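Local coordinates for GDP-L-fucose synthase (Campylobacter jejuni, PDB 7ANC), which binds NADP and acts as a C4 reductase of GDP-mannoheptose, belonging to the GDP-fucose synthase subfamily of epimerase/dehydratase enzymes, at residues 235-240 / 282-287; 163-168 / 312-317; 102-107 / 252-257. All blocks are in the same frame, centred on the assembly; numbering follows the deposited sequence.

Interaction 1: residues 235-240 / 282-287; sequences GKVRRE and YSIKEV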
loop_
_atom_site.group_PDB
_atom_site.type_symbol
_atom_site.label_atom_id
_atom_site.label_comp_id
_atom_site.label_asym_id
_atom_site.label_seq_id
_atom_site.Cartn_x
_atom_site.Cartn_y
_atom_site.Cartn_z
ATOM N N GLY A 235 9.485 -27.022 -14.307
ATOM C CA GLY A 235 8.849 -27.732 -13.221
ATOM C C GLY A 235 9.531 -27.536 -11.876
ATOM O O GLY A 235 9.216 -28.274 -10.947
ATOM N N LYS A 236 10.466 -26.582 -11.768
ATOM C CA LYS A 236 11.249 -26.447 -10.531
ATOM C C LYS A 236 10.673 -25.460 -9.486
ATOM O O LYS A 236 11.051 -25.540 -8.296
ATOM C CB LYS A 236 12.707 -26.087 -10.854
ATOM C CG LYS A 236 13.463 -27.220 -11.548
ATOM C CD LYS A 236 14.748 -26.742 -12.214
ATOM C CE LYS A 236 15.281 -27.744 -13.238
ATOM N NZ LYS A 236 15.236 -29.167 -12.788
ATOM N N VAL A 237 9.803 -24.544 -9.932
ATOM C CA VAL A 237 9.267 -23.512 -9.029
ATOM C C VAL A 237 8.385 -24.183 -7.975
ATOM O O VAL A 237 7.655 -25.119 -8.282
ATOM C CB VAL A 237 8.520 -22.395 -9.783
ATOM C CG1 VAL A 237 7.264 -22.936 -10.441
ATOM C CG2 VAL A 237 8.205 -21.238 -8.835
ATOM N N ARG A 238 8.497 -23.725 -6.723
ATOM C CA ARG A 238 7.832 -24.365 -5.602
ATOM C C ARG A 238 6.660 -23.502 -5.066
ATOM O O ARG A 238 6.754 -22.260 -4.991
ATOM C CB ARG A 238 8.829 -24.685 -4.512
ATOM C CG ARG A 238 10.060 -25.468 -4.962
ATOM C CD ARG A 238 10.963 -25.864 -3.807
ATOM N NE ARG A 238 10.330 -26.801 -2.885
ATOM C CZ ARG A 238 10.217 -28.123 -3.088
ATOM N NH1 ARG A 238 10.744 -28.687 -4.167
ATOM N NH2 ARG A 238 9.582 -28.881 -2.219
ATOM N N ARG A 239 5.567 -24.173 -4.684
ATOM C CA ARG A 239 4.358 -23.515 -4.176
ATOM C C ARG A 239 3.774 -24.234 -2.968
ATOM O O ARG A 239 3.891 -25.455 -2.841
ATOM C CB ARG A 239 3.308 -23.477 -5.301
ATOM C CG ARG A 239 3.641 -22.564 -6.490
ATOM C CD ARG A 239 3.446 -21.110 -6.132
ATOM N NE ARG A 239 3.875 -20.189 -7.191
ATOM C CZ ARG A 239 5.055 -19.570 -7.229
ATOM N NH1 ARG A 239 5.983 -19.783 -6.288
ATOM N NH2 ARG A 239 5.319 -18.726 -8.220
ATOM N N GLU A 240 3.151 -23.467 -2.062
ATOM C CA GLU A 240 2.478 -23.961 -0.844
ATOM C C GLU A 240 0.950 -23.763 -1.092
ATOM O O GLU A 240 0.549 -22.723 -1.560
ATOM C CB GLU A 240 2.933 -23.130 0.384
ATOM C CG GLU A 240 2.299 -23.504 1.717
ATOM C CD GLU A 240 2.523 -22.505 2.835
ATOM O OE1 GLU A 240 2.832 -21.271 2.529
ATOM O OE2 GLU A 240 2.387 -22.941 4.045
ATOM N N TYR A 282 5.797 -27.815 -2.567
ATOM C CA TYR A 282 5.961 -28.831 -3.624
ATOM C C TYR A 282 6.378 -28.126 -4.901
ATOM O O TYR A 282 5.821 -27.073 -5.235
ATOM C CB TYR A 282 4.634 -29.589 -3.871
ATOM C CG TYR A 282 4.058 -30.305 -2.685
ATOM C CD1 TYR A 282 4.496 -31.584 -2.345
ATOM C CD2 TYR A 282 3.100 -29.716 -1.880
ATOM C CE1 TYR A 282 4.001 -32.257 -1.232
ATOM C CE2 TYR A 282 2.612 -30.380 -0.766
ATOM C CZ TYR A 282 3.055 -31.668 -0.459
ATOM O OH TYR A 282 2.530 -32.328 0.626
ATOM N N SER A 283 7.355 -28.686 -5.643
ATOM C CA SER A 283 7.626 -28.193 -6.983
ATOM C C SER A 283 6.434 -28.523 -7.893
ATOM O O SER A 283 5.680 -29.448 -7.630
ATOM C CB SER A 283 8.884 -28.839 -7.583
ATOM O OG SER A 283 8.697 -30.242 -7.688
ATOM N N ILE A 284 6.289 -27.777 -8.989
ATOM C CA ILE A 284 5.263 -28.091 -9.991
ATOM C C ILE A 284 5.389 -29.555 -10.480
ATOM O O ILE A 284 4.389 -30.259 -10.646
ATOM C CB ILE A 284 5.303 -27.078 -11.148
ATOM C CG1 ILE A 284 4.930 -25.670 -10.639
ATOM C CG2 ILE A 284 4.389 -27.510 -12.295
ATOM C CD1 ILE A 284 3.562 -25.555 -9.991
ATOM N N LYS A 285 6.624 -30.039 -10.647
ATOM C CA LYS A 285 6.852 -31.442 -10.986
ATOM C C LYS A 285 6.287 -32.411 -9.940
ATOM O O LYS A 285 5.614 -33.373 -10.262
ATOM C CB LYS A 285 8.360 -31.695 -11.239
ATOM C CG LYS A 285 8.737 -33.180 -11.222
ATOM C CD LYS A 285 10.139 -33.398 -11.772
ATOM C CE LYS A 285 10.662 -34.778 -11.409
ATOM N NZ LYS A 285 11.954 -35.087 -12.094
ATOM N N GLU A 286 6.548 -32.170 -8.649
ATOM C CA GLU A 286 5.988 -33.021 -7.609
ATOM C C GLU A 286 4.437 -32.985 -7.587
ATOM O O GLU A 286 3.821 -33.980 -7.287
ATOM C CB GLU A 286 6.539 -32.655 -6.211
ATOM C CG GLU A 286 8.007 -33.022 -6.006
ATOM C CD GLU A 286 8.657 -32.346 -4.782
ATOM O OE1 GLU A 286 8.247 -31.238 -4.338
ATOM O OE2 GLU A 286 9.644 -32.928 -4.301
ATOM N N VAL A 287 3.842 -31.810 -7.830
ATOM C CA VAL A 287 2.367 -31.670 -7.830
ATOM C C VAL A 287 1.795 -32.524 -9.013
ATOM O O VAL A 287 0.853 -33.294 -8.832
ATOM C CB VAL A 287 1.914 -30.202 -7.957
ATOM C CG1 VAL A 287 0.401 -30.118 -8.079
ATOM C CG2 VAL A 287 2.353 -29.400 -6.746
HETATM O O HOH W 1 11.739 -31.512 -4.380
#
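Gly235 meets the start of helix 284-295 through its carbonyl: Gly235 O accepts from Lys285 N at 3.2 Å, on a lone pair in the carbonyl plane. Two residues on, Val237 O receives Ile284 N at 3.1 Å, almost head-on, so two first-turn N-H groups of the helix find acceptors in this loop. The side chains of Val237 and Ile284 lie alongside each other, CG1 to CG1 at 3.6 Å. Arg238 bends at chi3 (65°), which lays one face of its guanidinium over the backbone joining Tyr282 and Ser283. NH2 of Arg238 forms a salt bridge to Asp281, its stronger partner, and reaches Glu286 OE1 at 3.4 Å in a second one whose hydrogen bond is weak, the guanidinium and carboxylate planes standing 82° apart. Arg239, predicted to bind substrate, pairs by backbone with Tyr282 in both directions, Arg239 N to Tyr282 O and Tyr282 N to Arg239 O each 3.0 Å, while its NH1 turns away to Arg238 O and Met312 O. The antiparallel pair thus runs straight into a capping box, in which Ser283 OG accepts from Glu286 N at 3.0 Å and Glu286 OE1 from Ser283 N at 3.0 Å.

Interaction 2: residues 163-168 / 312-317; sequences VLNNLY and MDRLMD. With NAP (NADP nicotinamide-adenine-dinucleotide phosphate), chain C.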
loop_
_atom_site.group_PDB
_atom_site.type_symbol
_atom_site.label_atom_id
_atom_site.label_comp_id
_atom_site.label_asym_id
_atom_site.label_seq_id
_atom_site.Cartn_x
_atom_site.Cartn_y
_atom_site.Cartn_z
ATOM N N VAL A 163 -1.814 -14.144 6.853
ATOM C CA VAL A 163 -1.163 -14.015 5.521
ATOM C C VAL A 163 -0.968 -15.415 4.923
ATOM O O VAL A 163 -0.385 -16.274 5.573
ATOM C CB VAL A 163 0.210 -13.297 5.633
ATOM C CG1 VAL A 163 0.764 -13.005 4.237
ATOM C CG2 VAL A 163 0.122 -12.006 6.467
ATOM N N LEU A 164 -1.491 -15.660 3.699
ATOM C CA LEU A 164 -1.387 -16.967 3.027
ATOM C C LEU A 164 -0.840 -16.862 1.606
ATOM O O LEU A 164 -0.802 -15.759 1.012
ATOM C CB LEU A 164 -2.758 -17.688 2.989
ATOM C CG LEU A 164 -3.846 -16.956 2.172
ATOM C CD1 LEU A 164 -4.715 -17.976 1.402
ATOM C CD2 LEU A 164 -4.699 -16.028 3.003
ATOM N N ASN A 165 -0.451 -18.019 1.036
ATOM C CA ASN A 165 0.023 -18.096 -0.355
ATOM C C ASN A 165 -0.985 -18.536 -1.458
ATOM O O ASN A 165 -1.276 -17.737 -2.338
ATOM C CB ASN A 165 1.331 -18.932 -0.438
ATOM C CG ASN A 165 2.534 -18.175 0.162
ATOM O OD1 ASN A 165 2.742 -17.020 -0.182
ATOM N ND2 ASN A 165 3.317 -18.823 1.010
ATOM N N ASN A 166 -1.333 -19.819 -1.551
ATOM C CA ASN A 166 -2.323 -20.302 -2.600
ATOM C C ASN A 166 -3.483 -21.032 -1.938
ATOM O O ASN A 166 -3.293 -22.019 -1.234
ATOM C CB ASN A 166 -1.681 -21.233 -3.632
ATOM C CG ASN A 166 -0.676 -20.530 -4.512
ATOM O OD1 ASN A 166 -1.029 -19.954 -5.530
ATOM N ND2 ASN A 166 0.572 -20.567 -4.119
ATOM N N LEU A 167 -4.693 -20.554 -2.208
ATOM C CA LEU A 167 -5.911 -21.125 -1.664
ATOM C C LEU A 167 -6.575 -22.025 -2.725
ATOM O O LEU A 167 -6.583 -21.657 -3.900
ATOM C CB LEU A 167 -6.861 -19.980 -1.329
ATOM C CG LEU A 167 -8.200 -20.309 -0.661
ATOM C CD1 LEU A 167 -7.975 -20.957 0.710
ATOM C CD2 LEU A 167 -9.033 -19.037 -0.546
ATOM N N TYR A 168 -7.123 -23.168 -2.302
ATOM C CA TYR A 168 -7.932 -24.047 -3.180
ATOM C C TYR A 168 -9.070 -24.630 -2.358
ATOM O O TYR A 168 -9.020 -24.639 -1.137
ATOM C CB TYR A 168 -7.091 -25.177 -3.838
ATOM C CG TYR A 168 -6.652 -26.295 -2.922
ATOM C CD1 TYR A 168 -5.629 -26.105 -1.966
ATOM C CD2 TYR A 168 -7.244 -27.573 -2.978
ATOM C CE1 TYR A 168 -5.247 -27.121 -1.101
ATOM C CE2 TYR A 168 -6.861 -28.604 -2.111
ATOM C CZ TYR A 168 -5.869 -28.376 -1.160
ATOM O OH TYR A 168 -5.466 -29.392 -0.319
ATOM N N MET A 312 10.395 -17.392 -8.477
ATOM C CA MET A 312 10.248 -17.025 -7.056
ATOM C C MET A 312 9.448 -18.149 -6.336
ATOM O O MET A 312 8.311 -18.416 -6.700
ATOM C CB MET A 312 9.486 -15.682 -6.979
ATOM C CG MET A 312 9.006 -15.296 -5.599
ATOM S SD MET A 312 8.161 -13.726 -5.549
ATOM C CE MET A 312 6.524 -14.109 -6.160
ATOM N N ASP A 313 10.035 -18.781 -5.308
ATOM C CA ASP A 313 9.293 -19.759 -4.464
ATOM C C ASP A 313 8.522 -18.969 -3.390
ATOM O O ASP A 313 8.919 -17.845 -3.026
ATOM C CB ASP A 313 10.223 -20.754 -3.763
ATOM C CG ASP A 313 11.058 -21.612 -4.752
ATOM O OD1 ASP A 313 10.659 -21.786 -5.907
ATOM O OD2 ASP A 313 12.101 -22.102 -4.324
ATOM N N ARG A 314 7.430 -19.543 -2.891
ATOM C CA ARG A 314 6.649 -18.943 -1.811
ATOM C C ARG A 314 6.192 -20.067 -0.865
ATOM O O ARG A 314 5.322 -20.891 -1.220
ATOM C CB ARG A 314 5.402 -18.192 -2.286
ATOM C CG ARG A 314 5.560 -17.019 -3.241
ATOM C CD ARG A 314 5.837 -15.695 -2.518
ATOM N NE ARG A 314 7.273 -15.531 -2.351
ATOM C CZ ARG A 314 7.886 -14.373 -2.061
ATOM N NH1 ARG A 314 7.191 -13.248 -1.851
ATOM N NH2 ARG A 314 9.206 -14.358 -1.958
ATOM N N LEU A 315 6.744 -20.065 0.358
ATOM C CA LEU A 315 6.378 -21.005 1.428
ATOM C C LEU A 315 6.447 -20.232 2.741
ATOM O O LEU A 315 7.480 -19.643 3.042
ATOM C CB LEU A 315 7.407 -22.131 1.482
ATOM C CG LEU A 315 7.389 -23.038 2.739
ATOM C CD1 LEU A 315 6.066 -23.785 2.876
ATOM C CD2 LEU A 315 8.588 -24.001 2.749
ATOM N N MET A 316 5.361 -20.245 3.515
ATOM C CA MET A 316 5.374 -19.618 4.854
ATOM C C MET A 316 6.141 -20.425 5.911
ATOM O O MET A 316 6.014 -21.641 5.996
ATOM C CB MET A 316 3.938 -19.426 5.362
ATOM C CG MET A 316 3.100 -18.451 4.560
ATOM S SD MET A 316 3.932 -16.916 4.090
ATOM C CE MET A 316 2.524 -16.065 3.370
ATOM N N ASP A 317 6.891 -19.698 6.760
ATOM C CA ASP A 317 7.288 -20.186 8.080
ATOM C C ASP A 317 6.074 -19.994 8.983
ATOM O O ASP A 317 5.656 -18.862 9.221
ATOM C CB ASP A 317 8.523 -19.421 8.579
ATOM C CG ASP A 317 9.132 -20.014 9.879
ATOM O OD1 ASP A 317 8.390 -20.535 10.721
ATOM O OD2 ASP A 317 10.373 -19.946 10.020
HETATM P PA NAP C . -12.237 -14.407 -4.635
HETATM O O1A NAP C . -11.618 -13.647 -5.784
HETATM O O2A NAP C . -12.596 -15.859 -4.806
HETATM O O5B NAP C . -13.499 -13.573 -4.097
HETATM C C5B NAP C . -13.493 -12.130 -3.962
HETATM C C4B NAP C . -14.883 -11.684 -3.581
HETATM O O4B NAP C . -14.849 -10.266 -3.257
HETATM C C3B NAP C . -15.955 -11.857 -4.679
HETATM O O3B NAP C . -17.163 -12.434 -4.176
HETATM C C2B NAP C . -16.238 -10.423 -5.126
HETATM O O2B NAP C . -17.629 -10.253 -5.447
HETATM C C1B NAP C . -15.954 -9.627 -3.850
HETATM N N9A NAP C . -15.706 -8.205 -4.105
HETATM C C8A NAP C . -14.674 -7.654 -4.838
HETATM N N7A NAP C . -14.772 -6.351 -4.981
HETATM C C5A NAP C . -15.964 -6.012 -4.350
HETATM C C6A NAP C . -16.638 -4.779 -4.180
HETATM N N6A NAP C . -16.223 -3.613 -4.707
HETATM N N1A NAP C . -17.838 -4.807 -3.529
HETATM C C2A NAP C . -18.270 -5.979 -3.032
HETATM N N3A NAP C . -17.717 -7.191 -3.116
HETATM C C4A NAP C . -16.554 -7.152 -3.809
HETATM O O3 NAP C . -11.252 -14.294 -3.367
HETATM P PN NAP C . -10.576 -15.431 -2.471
HETATM O O1N NAP C . -11.577 -16.067 -1.605
HETATM O O2N NAP C . -9.711 -16.286 -3.340
HETATM O O5D NAP C . -9.593 -14.541 -1.530
HETATM C C5D NAP C . -10.070 -14.162 -0.205
HETATM C C4D NAP C . -8.973 -13.403 0.489
HETATM O O4D NAP C . -7.816 -14.285 0.533
HETATM C C3D NAP C . -8.507 -12.125 -0.235
HETATM O O3D NAP C . -8.147 -11.091 0.678
HETATM C C2D NAP C . -7.300 -12.642 -1.045
HETATM O O2D NAP C . -6.342 -11.656 -1.431
HETATM C C1D NAP C . -6.715 -13.623 -0.030
HETATM N N1N NAP C . -5.805 -14.625 -0.649
HETATM C C2N NAP C . -6.302 -15.609 -1.468
HETATM C C3N NAP C . -5.475 -16.331 -2.276
HETATM C C7N NAP C . -6.023 -17.218 -3.314
HETATM O O7N NAP C . -7.212 -17.164 -3.688
HETATM N N7N NAP C . -5.124 -18.076 -3.777
HETATM C C4N NAP C . -3.989 -16.236 -2.059
HETATM C C5N NAP C . -3.559 -15.162 -1.166
HETATM C C6N NAP C . -4.435 -14.510 -0.426
HETATM P P2B NAP C . -18.169 -10.886 -6.886
HETATM O O1X NAP C . -18.340 -12.394 -6.649
HETATM O O2X NAP C . -19.490 -10.139 -7.092
HETATM O O3X NAP C . -17.155 -10.586 -7.981
#
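At the nicotinamide end of the NADP pocket of this Rossmann fold, Asn165, just past strand 159-164, meets Arg314 and Met316 of the loop that follows strand 300-304. No hydrogen bond joins the two segments directly. The amide of Asn165 splits its two ends between neighbours: OD1 abuts the aliphatic CB of Arg314 at 3.6 Å, and ND2 packs on CG of Met316, also at 3.6 Å. One carboxylate serves both segments: Glu240 OE1 accepts from Asn165 ND2 and from Met316 N and so ties them together through a third element. Met316 bends at chi2 (-44°), which swings its methyl inward until CE touches Val163 CG1 at 3.6 Å, the two side chains crossing at about a right angle.

Arg314 is gripped firmly. Its NE donates to Asp313 O at 2.9 Å within the guanidinium plane, its NH1 and NH2 reach main-chain oxygens of Gly109, Tyr112 and Pro113, and the sulfur of Met312 sits over the centre of one face. These bonds fix the rotation of the group while its CB stays beside Asn165. Leu164, its CB turned away from this loop, packs instead on the cofactor, with Leu164 CG 3.6 Å from C6N of the nicotinamide ring. Next to it, the main-chain oxygen of Asn165 lies against the carbon that carries the hydride in NADPH, Asn165 O being 3.1 Å from NADP C4N.

Interaction 3: residues 102-107 / 252-257; sequences KLVFFG and IYTMQN. With NAP (NADP nicotinamide-adenine-dinucleotide phosphate), chain C.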
loop_
_atom_site.group_PDB
_atom_site.type_symbol
_atom_site.label_atom_id
_atom_site.label_comp_id
_atom_site.label_asym_id
_atom_site.label_seq_id
_atom_site.Cartn_x
_atom_site.Cartn_y
_atom_site.Cartn_z
ATOM N N LYS A 102 -14.023 -7.364 17.031
ATOM C CA LYS A 102 -12.846 -7.996 16.456
ATOM C C LYS A 102 -13.023 -8.195 14.940
ATOM O O LYS A 102 -14.152 -8.396 14.447
ATOM C CB LYS A 102 -12.625 -9.335 17.186
ATOM C CG LYS A 102 -11.231 -9.869 17.122
ATOM C CD LYS A 102 -11.065 -10.957 18.178
ATOM C CE LYS A 102 -9.718 -11.587 18.033
ATOM N NZ LYS A 102 -9.556 -12.680 19.039
ATOM N N LEU A 103 -11.897 -8.115 14.211
ATOM C CA LEU A 103 -11.878 -8.203 12.749
ATOM C C LEU A 103 -10.690 -9.075 12.346
ATOM O O LEU A 103 -9.609 -8.989 12.957
ATOM C CB LEU A 103 -11.787 -6.796 12.128
ATOM C CG LEU A 103 -11.708 -6.614 10.604
ATOM C CD1 LEU A 103 -12.333 -5.290 10.160
ATOM C CD2 LEU A 103 -10.282 -6.739 10.069
ATOM N N VAL A 104 -10.890 -9.885 11.293
ATOM C CA VAL A 104 -9.826 -10.682 10.669
ATOM C C VAL A 104 -9.715 -10.249 9.198
ATOM O O VAL A 104 -10.722 -10.222 8.472
ATOM C CB VAL A 104 -10.068 -12.191 10.788
ATOM C CG1 VAL A 104 -9.101 -12.986 9.923
ATOM C CG2 VAL A 104 -9.933 -12.630 12.245
ATOM N N PHE A 105 -8.486 -9.913 8.779
ATOM C CA PHE A 105 -8.143 -9.465 7.416
ATOM C C PHE A 105 -7.147 -10.487 6.831
ATOM O O PHE A 105 -6.310 -11.007 7.557
ATOM C CB PHE A 105 -7.507 -8.067 7.462
ATOM C CG PHE A 105 -6.879 -7.606 6.155
ATOM C CD1 PHE A 105 -7.649 -7.480 5.006
ATOM C CD2 PHE A 105 -5.509 -7.327 6.080
ATOM C CE1 PHE A 105 -7.068 -7.086 3.782
ATOM C CE2 PHE A 105 -4.934 -6.930 4.894
ATOM C CZ PHE A 105 -5.734 -6.791 3.736
ATOM N N PHE A 106 -7.248 -10.760 5.520
ATOM C CA PHE A 106 -6.355 -11.712 4.821
ATOM C C PHE A 106 -5.325 -11.022 3.939
ATOM O O PHE A 106 -5.689 -10.294 2.993
ATOM C CB PHE A 106 -7.187 -12.752 4.025
ATOM C CG PHE A 106 -8.087 -13.591 4.890
ATOM C CD1 PHE A 106 -7.580 -14.684 5.584
ATOM C CD2 PHE A 106 -9.404 -13.253 5.093
ATOM C CE1 PHE A 106 -8.378 -15.448 6.395
ATOM C CE2 PHE A 106 -10.201 -13.998 5.948
ATOM C CZ PHE A 106 -9.691 -15.107 6.573
ATOM N N GLY A 107 -4.043 -11.242 4.242
ATOM C CA GLY A 107 -2.927 -10.815 3.433
ATOM C C GLY A 107 -2.471 -11.911 2.452
ATOM O O GLY A 107 -2.966 -13.046 2.471
ATOM N N ILE A 252 -11.491 -18.755 12.155
ATOM C CA ILE A 252 -12.423 -18.855 13.301
ATOM C C ILE A 252 -11.618 -19.038 14.611
ATOM O O ILE A 252 -11.925 -18.398 15.637
ATOM C CB ILE A 252 -13.498 -19.963 13.102
ATOM C CG1 ILE A 252 -14.385 -19.642 11.893
ATOM C CG2 ILE A 252 -14.352 -20.111 14.360
ATOM C CD1 ILE A 252 -15.102 -20.847 11.294
ATOM N N TYR A 253 -10.568 -19.877 14.576
ATOM C CA TYR A 253 -9.656 -20.064 15.723
ATOM C C TYR A 253 -9.058 -18.728 16.216
ATOM O O TYR A 253 -9.051 -18.427 17.431
ATOM C CB TYR A 253 -8.508 -21.041 15.395
ATOM C CG TYR A 253 -7.577 -21.292 16.568
ATOM C CD1 TYR A 253 -7.836 -22.304 17.503
ATOM C CD2 TYR A 253 -6.422 -20.545 16.733
ATOM C CE1 TYR A 253 -6.983 -22.522 18.588
ATOM C CE2 TYR A 253 -5.565 -20.748 17.825
ATOM C CZ TYR A 253 -5.856 -21.745 18.750
ATOM O OH TYR A 253 -4.981 -21.984 19.789
ATOM N N THR A 254 -8.621 -17.912 15.252
ATOM C CA THR A 254 -8.074 -16.568 15.515
ATOM C C THR A 254 -9.115 -15.693 16.173
ATOM O O THR A 254 -8.847 -15.093 17.230
ATOM C CB THR A 254 -7.498 -15.969 14.208
ATOM O OG1 THR A 254 -6.422 -16.790 13.743
ATOM C CG2 THR A 254 -6.989 -14.530 14.433
ATOM N N MET A 255 -10.325 -15.640 15.602
ATOM C CA MET A 255 -11.414 -14.835 16.169
ATOM C C MET A 255 -11.715 -15.243 17.615
ATOM O O MET A 255 -11.911 -14.369 18.483
ATOM C CB MET A 255 -12.667 -14.947 15.274
ATOM C CG MET A 255 -13.683 -13.879 15.351
ATOM S SD MET A 255 -13.081 -12.229 14.877
ATOM C CE MET A 255 -13.630 -12.060 13.196
ATOM N N GLN A 256 -11.729 -16.561 17.890
ATOM C CA GLN A 256 -12.042 -17.045 19.228
ATOM C C GLN A 256 -10.909 -16.951 20.271
ATOM O O GLN A 256 -11.196 -16.808 21.464
ATOM C CB GLN A 256 -12.554 -18.496 19.194
ATOM C CG GLN A 256 -13.732 -18.744 18.309
ATOM C CD GLN A 256 -14.923 -17.956 18.707
ATOM O OE1 GLN A 256 -14.937 -16.719 18.596
ATOM N NE2 GLN A 256 -15.978 -18.668 19.146
ATOM N N ASN A 257 -9.650 -17.041 19.847
ATOM C CA ASN A 257 -8.520 -17.349 20.729
ATOM C C ASN A 257 -7.290 -16.449 20.676
ATOM O O ASN A 257 -6.458 -16.503 21.603
ATOM C CB ASN A 257 -8.053 -18.788 20.470
ATOM C CG ASN A 257 -9.149 -19.810 20.758
ATOM O OD1 ASN A 257 -9.583 -19.975 21.908
ATOM N ND2 ASN A 257 -9.638 -20.470 19.711
HETATM P PA NAP C . -12.237 -14.407 -4.635
HETATM O O1A NAP C . -11.618 -13.647 -5.784
HETATM O O2A NAP C . -12.596 -15.859 -4.806
HETATM O O5B NAP C . -13.499 -13.573 -4.097
HETATM C C5B NAP C . -13.493 -12.130 -3.962
HETATM C C4B NAP C . -14.883 -11.684 -3.581
HETATM O O4B NAP C . -14.849 -10.266 -3.257
HETATM C C3B NAP C . -15.955 -11.857 -4.679
HETATM O O3B NAP C . -17.163 -12.434 -4.176
HETATM C C2B NAP C . -16.238 -10.423 -5.126
HETATM O O2B NAP C . -17.629 -10.253 -5.447
HETATM C C1B NAP C . -15.954 -9.627 -3.850
HETATM N N9A NAP C . -15.706 -8.205 -4.105
HETATM C C8A NAP C . -14.674 -7.654 -4.838
HETATM N N7A NAP C . -14.772 -6.351 -4.981
HETATM C C5A NAP C . -15.964 -6.012 -4.350
HETATM C C6A NAP C . -16.638 -4.779 -4.180
HETATM N N6A NAP C . -16.223 -3.613 -4.707
HETATM N N1A NAP C . -17.838 -4.807 -3.529
HETATM C C2A NAP C . -18.270 -5.979 -3.032
HETATM N N3A NAP C . -17.717 -7.191 -3.116
HETATM C C4A NAP C . -16.554 -7.152 -3.809
HETATM O O3 NAP C . -11.252 -14.294 -3.367
HETATM P PN NAP C . -10.576 -15.431 -2.471
HETATM O O1N NAP C . -11.577 -16.067 -1.605
HETATM O O2N NAP C . -9.711 -16.286 -3.340
HETATM O O5D NAP C . -9.593 -14.541 -1.530
HETATM C C5D NAP C . -10.070 -14.162 -0.205
HETATM C C4D NAP C . -8.973 -13.403 0.489
HETATM O O4D NAP C . -7.816 -14.285 0.533
HETATM C C3D NAP C . -8.507 -12.125 -0.235
HETATM O O3D NAP C . -8.147 -11.091 0.678
HETATM C C2D NAP C . -7.300 -12.642 -1.045
HETATM O O2D NAP C . -6.342 -11.656 -1.431
HETATM C C1D NAP C . -6.715 -13.623 -0.030
HETATM N N1N NAP C . -5.805 -14.625 -0.649
HETATM C C2N NAP C . -6.302 -15.609 -1.468
HETATM C C3N NAP C . -5.475 -16.331 -2.276
HETATM C C7N NAP C . -6.023 -17.218 -3.314
HETATM O O7N NAP C . -7.212 -17.164 -3.688
HETATM N N7N NAP C . -5.124 -18.076 -3.777
HETATM C C4N NAP C . -3.989 -16.236 -2.059
HETATM C C5N NAP C . -3.559 -15.162 -1.166
HETATM C C6N NAP C . -4.435 -14.510 -0.426
HETATM P P2B NAP C . -18.169 -10.886 -6.886
HETATM O O1X NAP C . -18.340 -12.394 -6.649
HETATM O O2X NAP C . -19.490 -10.139 -7.092
HETATM O O3X NAP C . -17.155 -10.586 -7.981
#
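The rings of Tyr253 and Phe106 stand aside from the contact of Lys102 with Met255: Tyr253 has Asn257 ND2 over one face, 3.3 Å above the plane and displaced toward the rim, whereas Phe106 packs on Leu247 and Ala251 earlier in helix 244-257, its CB beside the cofactor ribose. Two unbranched side chains do most of the touching. Lys102 stretches out fully past CG, its chain and that of Met255 alongside but pointing opposite ways, with Lys102 CB 3.7 Å from Met255 SD. Bends at chi2 (62°) and chi3 (99°) bring the methyl of Met255 to the strand, where CE meets Val104 CG2 at 3.9 Å; Thr254 CG2 covers the same valine methyl at 4.1 Å. Strand 102-107 and helix 252-257 run close to antiparallel (150° between directions), as neighbours in the layered Rossmann domain. Lys102 NZ donates to Met255 O at 3.0 Å, from above the carbonyl plane, and to Thr254 O at 3.1 Å, within it. It also donates to Ile258 O, its strongest partner, and forms a salt bridge with Asp259. A buried ammonium among carbonyls at a helix C terminus, with a carboxylate beside it, would probably be stabilised in its charged form.

Overall arrangement
Interaction 1 lies at the surface, while interactions 2 and 3 are buried and each has a segment that touches the bound NADP. Interactions 2 and 3 share the parallel Rossmann sheet, where strands 159-164 and 102-108 are neighbours; interactions 1 and 2 share the small mixed sheet through strands 238-243 and 166-168, and touch where Glu240 and Arg239 meet the 312-317 loop. Interactions 1 and 3 sit on opposite sides of the chain's centre, about 30 Å apart between centres, yet strand 238-243 leads directly into helix 244-257. Interaction 1 is mainly backbone pairing with a salt bridge, interaction 2 van der Waals packing joined through Glu240, and interaction 3 apolar packing ending in a buried lysine that donates to helix carbonyls.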